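Local coordinates for protein phosphoenolpyruvate--glycerone phosphotransferase (Enterococcus faecalis, PDB 3B48) that probably passes phosphoryl groups from phosphoenolpyruvate toward dihydroxyacetone, as the DhaM component of a dihydroxyacetone kinase complex, at residues K5-L10 and S63-L68; L9-S14 and G74-S79; L68-L73 and V98-V103. All blocks are in the same frame, centred on the assembly; numbering follows the deposited sequence.

Contact 1. Residues K5-L10 and S63-L68; sequences KADILL and SDREFL
R65 NE bonds to D7 OD1 at 2.7 Å and forms a salt bridge. OD1 offers its syn lone pair and lies in the plane of the guanidinium, at its edge. The carboxylate is turned 77° from the guanidinium. R65 NH2 adds weak bonds to the same OD1 and to A6 O. Bends at chi2 (-71°) and chi3 (-64°) fold the R65 chain back toward D7. H37 takes the other D7 oxygen, so both oxygens of this buried carboxylate are engaged. K5 NZ makes a second salt bridge, to D64 OD2 at 3.1 Å, from above the carboxylate plane. The CB and CG of K5 lie over one face of the R65 guanidinium.

Backbone hydrogen bonds of parallel pairing run from E66 N to K5 O, D7 N to E66 O and L68 N to D7 O. The last, L9 N to L68 O, is 2.7 Å long. On the face with D7 and F67, L9 CD1 touches the edge of the F67 ring, 3.9 Å from its CD1. Helix 51-60 covers L9 and F67. I8 and L68 point to the other face, under helix 102-113. Strands 35-38, 6-11, 66-71 and 95-97 follow in that order across the parallel sheet, an alpha/beta fold as in EIIA domains of the mannose family.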
# COMPACT_ATOMS: atom_id res chain seq x y z
N LYS B 5 -12.80 20.66 3.16
CA LYS B 5 -13.10 19.47 3.92
C LYS B 5 -12.90 18.20 3.13
O LYS B 5 -13.55 17.97 2.11
CB LYS B 5 -14.49 19.58 4.55
CG LYS B 5 -14.43 20.41 5.82
CD LYS B 5 -15.58 21.36 5.96
CE LYS B 5 -15.40 22.24 7.18
NZ LYS B 5 -16.71 22.73 7.66
N ALA B 6 -11.95 17.38 3.59
CA ALA B 6 -11.56 16.16 2.91
C ALA B 6 -11.50 14.95 3.85
O ALA B 6 -11.15 15.05 5.03
CB ALA B 6 -10.25 16.34 2.20
N ASP B 7 -11.91 13.81 3.30
CA ASP B 7 -11.74 12.52 3.94
C ASP B 7 -11.07 11.57 2.97
O ASP B 7 -11.34 11.60 1.75
CB ASP B 7 -13.08 11.93 4.37
CG ASP B 7 -13.82 12.81 5.34
OD1 ASP B 7 -14.04 14.00 5.01
OD2 ASP B 7 -14.23 12.32 6.42
N ILE B 8 -10.19 10.74 3.53
CA ILE B 8 -9.57 9.63 2.82
C ILE B 8 -10.19 8.33 3.28
O ILE B 8 -10.16 7.97 4.47
CB ILE B 8 -8.05 9.57 3.05
CG1 ILE B 8 -7.36 10.78 2.41
CG2 ILE B 8 -7.47 8.25 2.51
CD1 ILE B 8 -5.97 11.02 2.91
N LEU B 9 -10.75 7.61 2.32
CA LEU B 9 -11.38 6.32 2.61
C LEU B 9 -10.52 5.23 1.97
O LEU B 9 -10.25 5.25 0.74
CB LEU B 9 -12.83 6.26 2.12
CG LEU B 9 -13.96 7.15 2.67
CD1 LEU B 9 -13.76 8.67 2.39
CD2 LEU B 9 -15.30 6.66 2.07
N LEU B 10 -10.10 4.32 2.85
CA LEU B 10 -9.13 3.27 2.58
C LEU B 10 -9.87 1.94 2.54
O LEU B 10 -10.30 1.43 3.59
CB LEU B 10 -8.08 3.23 3.71
CG LEU B 10 -7.34 4.53 4.05
CD1 LEU B 10 -6.56 4.32 5.34
CD2 LEU B 10 -6.40 4.83 2.94
N SER B 63 -22.16 16.88 4.89
CA SER B 63 -22.37 17.03 3.43
C SER B 63 -21.29 17.92 2.77
O SER B 63 -21.26 18.07 1.54
CB SER B 63 -23.76 17.64 3.18
OG SER B 63 -24.75 16.99 3.95
N ASP B 64 -20.43 18.51 3.58
CA ASP B 64 -19.49 19.48 3.08
C ASP B 64 -18.08 18.94 2.95
O ASP B 64 -17.13 19.71 2.96
CB ASP B 64 -19.54 20.79 3.88
CG ASP B 64 -19.22 20.61 5.36
OD1 ASP B 64 -19.04 19.47 5.84
OD2 ASP B 64 -19.15 21.66 6.05
N ARG B 65 -17.97 17.61 2.83
CA ARG B 65 -16.71 16.93 2.56
C ARG B 65 -16.54 16.51 1.08
O ARG B 65 -17.50 16.16 0.37
CB ARG B 65 -16.54 15.65 3.42
CG ARG B 65 -17.23 15.59 4.78
CD ARG B 65 -16.62 16.50 5.81
NE ARG B 65 -15.25 16.14 6.15
CZ ARG B 65 -14.55 16.66 7.15
NH1 ARG B 65 -15.11 17.57 7.96
NH2 ARG B 65 -13.31 16.27 7.37
N GLU B 66 -15.28 16.53 0.65
CA GLU B 66 -14.83 15.78 -0.53
C GLU B 66 -14.32 14.44 -0.07
O GLU B 66 -13.50 14.37 0.84
CB GLU B 66 -13.69 16.53 -1.23
CG GLU B 66 -14.07 17.96 -1.51
CD GLU B 66 -15.29 18.06 -2.42
OE1 GLU B 66 -15.56 17.09 -3.18
OE2 GLU B 66 -15.96 19.13 -2.38
N PHE B 67 -14.82 13.38 -0.69
CA PHE B 67 -14.46 12.01 -0.28
C PHE B 67 -13.58 11.34 -1.31
O PHE B 67 -14.02 11.09 -2.44
CB PHE B 67 -15.69 11.15 -0.01
CG PHE B 67 -16.64 11.72 1.02
CD1 PHE B 67 -16.42 11.51 2.39
CD2 PHE B 67 -17.77 12.44 0.61
CE1 PHE B 67 -17.28 12.03 3.33
CE2 PHE B 67 -18.65 12.97 1.54
CZ PHE B 67 -18.42 12.77 2.90
N LEU B 68 -12.34 11.06 -0.89
CA LEU B 68 -11.30 10.40 -1.71
C LEU B 68 -11.17 8.92 -1.40
O LEU B 68 -10.84 8.54 -0.26
CB LEU B 68 -9.94 11.08 -1.52
CG LEU B 68 -9.89 12.61 -1.41
CD1 LEU B 68 -8.47 13.11 -1.69
CD2 LEU B 68 -10.91 13.37 -2.29

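Contact 2. Residues L9-S14 and G74-S79; sequences LLVSHS and GSAVLS
H13 NE2 and S75 OG form a short hydrogen bond of 2.6 Å. The site lies where strand 6-11 gives way to loop and helix 75-84 begins, at the C-terminal edge of a parallel alpha/beta sheet. In EIIA domains of the mannose family the phosphorylated histidine follows the first strand, and the place of H13 is consistent with that role. The S75 hydroxyl meets the imidazole at its edge, near the ring plane. The chi1 of S75 (75°) sets OG between its backbone N and carbonyl carbon, turned to the ring. A76 N, in the first turn of the helix, also lies near the ring edge, 4.2 Å from H13 CD2.

Away from the ring, toward the sheet, the contact is apolar. A76 CB rests on the backbone of S12, 3.8 Å from its CA. V11 CG1 stands anti to its own backbone N (chi1 -167°), which brings it within 3.9 Å of A76 CB. M24 of the second subunit packs on S12 and H13, so the dimer partner borders this loop. S12 points away from the helix, and its OG also bonds D72. That same OG accepts S14 N at 3.1 Å with an N-H...O angle of 165°, closing an ST turn around H13.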
# COMPACT_ATOMS: atom_id res chain seq x y z
N LEU B 9 -10.75 7.61 2.32
CA LEU B 9 -11.38 6.32 2.61
C LEU B 9 -10.52 5.23 1.97
O LEU B 9 -10.25 5.25 0.74
CB LEU B 9 -12.83 6.26 2.12
CG LEU B 9 -13.96 7.15 2.67
CD1 LEU B 9 -13.76 8.67 2.39
CD2 LEU B 9 -15.30 6.66 2.07
N LEU B 10 -10.10 4.32 2.85
CA LEU B 10 -9.13 3.27 2.58
C LEU B 10 -9.87 1.94 2.54
O LEU B 10 -10.30 1.43 3.59
CB LEU B 10 -8.08 3.23 3.71
CG LEU B 10 -7.34 4.53 4.05
CD1 LEU B 10 -6.56 4.32 5.34
CD2 LEU B 10 -6.40 4.83 2.94
N VAL B 11 -9.98 1.38 1.34
CA VAL B 11 -10.65 0.08 1.12
C VAL B 11 -9.65 -1.07 0.82
O VAL B 11 -8.73 -0.90 0.06
CB VAL B 11 -11.72 0.19 0.03
CG1 VAL B 11 -12.62 -1.04 0.03
CG2 VAL B 11 -12.52 1.51 0.26
N SER B 12 -9.83 -2.20 1.48
CA SER B 12 -8.94 -3.33 1.27
C SER B 12 -9.69 -4.56 1.68
O SER B 12 -10.68 -4.44 2.36
CB SER B 12 -7.67 -3.15 2.14
OG SER B 12 -6.74 -4.20 1.95
N HIS B 13 -9.21 -5.75 1.29
CA HIS B 13 -9.59 -6.98 2.01
C HIS B 13 -9.15 -6.98 3.48
O HIS B 13 -9.82 -7.52 4.31
CB HIS B 13 -9.02 -8.22 1.34
CG HIS B 13 -9.83 -8.71 0.19
ND1 HIS B 13 -9.96 -10.05 -0.10
CD2 HIS B 13 -10.57 -8.04 -0.72
CE1 HIS B 13 -10.75 -10.18 -1.16
NE2 HIS B 13 -11.13 -8.98 -1.55
N SER B 14 -8.01 -6.36 3.77
CA SER B 14 -7.36 -6.47 5.08
C SER B 14 -7.66 -5.24 5.89
O SER B 14 -7.35 -4.12 5.47
CB SER B 14 -5.83 -6.65 4.88
OG SER B 14 -5.06 -6.52 6.07
N GLY B 74 -8.70 -6.27 -6.13
CA GLY B 74 -9.78 -7.22 -6.13
C GLY B 74 -11.14 -6.64 -5.89
O GLY B 74 -11.61 -5.80 -6.64
N SER B 75 -11.78 -7.12 -4.84
CA SER B 75 -13.15 -6.80 -4.54
C SER B 75 -13.22 -5.47 -3.81
O SER B 75 -14.27 -4.85 -3.75
CB SER B 75 -13.81 -7.93 -3.72
OG SER B 75 -13.36 -7.90 -2.37
N ALA B 76 -12.09 -5.04 -3.26
CA ALA B 76 -11.94 -3.70 -2.75
C ALA B 76 -12.23 -2.69 -3.86
O ALA B 76 -12.98 -1.73 -3.67
CB ALA B 76 -10.56 -3.50 -2.17
N VAL B 77 -11.66 -2.93 -5.03
CA VAL B 77 -11.82 -2.07 -6.20
C VAL B 77 -13.27 -2.08 -6.64
O VAL B 77 -13.88 -1.01 -6.83
CB VAL B 77 -10.86 -2.51 -7.37
CG1 VAL B 77 -11.15 -1.76 -8.68
CG2 VAL B 77 -9.40 -2.30 -6.96
N LEU B 78 -13.82 -3.29 -6.80
CA LEU B 78 -15.23 -3.46 -7.14
C LEU B 78 -16.16 -2.78 -6.12
O LEU B 78 -17.09 -2.05 -6.52
CB LEU B 78 -15.59 -4.95 -7.31
CG LEU B 78 -17.05 -5.18 -7.71
CD1 LEU B 78 -17.34 -4.67 -9.14
CD2 LEU B 78 -17.45 -6.64 -7.59
N SER B 79 -15.90 -2.99 -4.83
CA SER B 79 -16.71 -2.39 -3.75
C SER B 79 -16.70 -0.85 -3.77
O SER B 79 -17.71 -0.20 -3.45
CB SER B 79 -16.25 -2.93 -2.39
OG SER B 79 -16.58 -2.06 -1.33

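Contact 3. Residues L68-L73 and V98-V103; sequences LIFADL and VDAPLV
The F70 ring carries V98 on one face. V98 CG2 sits 4.0 Å from the ring centroid and 21° off the ring normal, a CH-pi contact offset toward the rim. The two side chains run at a slant to each other, and V98 CG1 also reaches F70 CE1 at 3.9 Å. The same CG2 touches CB of L68. L102 comes to the root of F70 instead. With CG anti to the backbone N (chi1 179°), L102 sets CD1 3.7 Å from F70 CB. Its other branch, CD2, lies beside D72, 3.7 Å from OD2; these two side chains point the same way. D72 OD1 takes L73 N.

One direct backbone bond joins the segments, V98 N to I69 O at 3.0 Å. After V98 the loop moves away from strand 66-71, and water 1 bridges the two. It accepts from A71 N at 2.9 Å. V98 O and A100 O could both receive its protons, though more acceptors are in reach than it has protons. K132 of the second subunit bonds A71 O, and backbone N atoms of its K132, W134 and N135 bond the D99 carboxylate. The chemistry implies a mainly apolar seam between the sheet and the start of helix 102-113, with its buried backbone polar groups served partly by water.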
# COMPACT_ATOMS: atom_id res chain seq x y z
N LEU B 68 -12.34 11.06 -0.89
CA LEU B 68 -11.30 10.40 -1.71
C LEU B 68 -11.17 8.92 -1.40
O LEU B 68 -10.84 8.54 -0.26
CB LEU B 68 -9.94 11.08 -1.52
CG LEU B 68 -9.89 12.61 -1.41
CD1 LEU B 68 -8.47 13.11 -1.69
CD2 LEU B 68 -10.91 13.37 -2.29
N ILE B 69 -11.46 8.09 -2.39
CA ILE B 69 -11.50 6.62 -2.21
C ILE B 69 -10.28 5.91 -2.80
O ILE B 69 -10.04 5.99 -4.00
CB ILE B 69 -12.85 5.99 -2.75
CG1 ILE B 69 -14.00 6.22 -1.76
CG2 ILE B 69 -12.74 4.50 -2.87
CD1 ILE B 69 -14.60 7.59 -1.78
N PHE B 70 -9.49 5.27 -1.93
CA PHE B 70 -8.37 4.43 -2.32
C PHE B 70 -8.66 2.93 -2.03
O PHE B 70 -9.22 2.58 -0.99
CB PHE B 70 -7.08 4.84 -1.60
CG PHE B 70 -6.74 6.28 -1.74
CD1 PHE B 70 -5.68 6.68 -2.55
CD2 PHE B 70 -7.49 7.26 -1.09
CE1 PHE B 70 -5.38 8.02 -2.69
CE2 PHE B 70 -7.16 8.61 -1.22
CZ PHE B 70 -6.12 8.99 -2.03
N ALA B 71 -8.30 2.07 -2.98
CA ALA B 71 -8.40 0.61 -2.80
C ALA B 71 -7.09 -0.02 -3.25
O ALA B 71 -6.31 0.58 -4.00
CB ALA B 71 -9.59 0.03 -3.58
N ASP B 72 -6.81 -1.22 -2.76
CA ASP B 72 -5.66 -1.93 -3.30
C ASP B 72 -6.05 -2.82 -4.48
O ASP B 72 -5.65 -2.58 -5.61
CB ASP B 72 -4.90 -2.70 -2.23
CG ASP B 72 -5.82 -3.52 -1.28
OD1 ASP B 72 -7.01 -3.82 -1.59
OD2 ASP B 72 -5.29 -3.91 -0.20
N LEU B 73 -6.86 -3.83 -4.21
CA LEU B 73 -6.99 -4.94 -5.13
C LEU B 73 -8.34 -5.60 -5.04
O LEU B 73 -9.02 -5.58 -3.99
CB LEU B 73 -5.94 -6.01 -4.78
CG LEU B 73 -4.42 -5.76 -4.76
CD1 LEU B 73 -3.81 -6.66 -3.74
CD2 LEU B 73 -3.76 -5.96 -6.14
N VAL B 98 -9.76 7.42 -6.57
CA VAL B 98 -8.44 7.93 -6.87
C VAL B 98 -7.63 6.83 -7.49
O VAL B 98 -7.33 5.83 -6.84
CB VAL B 98 -7.71 8.54 -5.65
CG1 VAL B 98 -6.56 9.47 -6.11
CG2 VAL B 98 -8.66 9.31 -4.76
N ASP B 99 -7.30 7.00 -8.77
CA ASP B 99 -6.50 6.01 -9.47
C ASP B 99 -5.05 6.12 -9.01
O ASP B 99 -4.21 6.73 -9.67
CB ASP B 99 -6.61 6.18 -10.97
CG ASP B 99 -6.35 4.89 -11.71
OD1 ASP B 99 -5.54 4.08 -11.21
OD2 ASP B 99 -6.96 4.67 -12.77
N ALA B 100 -4.77 5.49 -7.87
CA ALA B 100 -3.49 5.62 -7.18
C ALA B 100 -3.27 4.43 -6.27
O ALA B 100 -4.25 3.84 -5.80
CB ALA B 100 -3.46 6.94 -6.36
N PRO B 101 -2.00 4.08 -5.98
CA PRO B 101 -1.82 2.95 -5.08
C PRO B 101 -2.29 3.32 -3.69
O PRO B 101 -2.28 4.50 -3.32
CB PRO B 101 -0.31 2.68 -5.11
CG PRO B 101 0.32 3.89 -5.65
CD PRO B 101 -0.72 4.66 -6.42
N LEU B 102 -2.72 2.30 -2.95
CA LEU B 102 -3.37 2.45 -1.68
C LEU B 102 -2.54 3.22 -0.61
O LEU B 102 -3.00 4.28 -0.12
CB LEU B 102 -3.83 1.07 -1.15
CG LEU B 102 -4.53 1.07 0.21
CD1 LEU B 102 -5.86 1.89 0.25
CD2 LEU B 102 -4.75 -0.33 0.72
N VAL B 103 -1.38 2.69 -0.22
CA VAL B 103 -0.56 3.33 0.83
C VAL B 103 -0.02 4.69 0.36
O VAL B 103 -0.28 5.75 0.98
CB VAL B 103 0.63 2.42 1.30
CG1 VAL B 103 1.48 3.16 2.39
CG2 VAL B 103 0.12 1.08 1.85
O HOH W 1 -6.94 3.73 -4.94

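Overall arrangement
Contacts 1 and 2 both use strand 6-11 and share L9 and L10, yet their centres are about 17 Å apart, on opposite sides of the chain's centre. Contact 3 continues strand 66-71 from contact 1, sharing L68; the centres are about 14 Å apart. L9 O and F70 N probably bond at 2.8 Å, which extends the strand pairing of contact 1. Contacts 2 and 3 are closest, about 8 Å between centres. There the bond from S12 to D72 ties the loop that carries H13, the likely phosphorylation site, to the end of strand 66-71. Both of these contacts also touch the second subunit, whereas contact 1 does not.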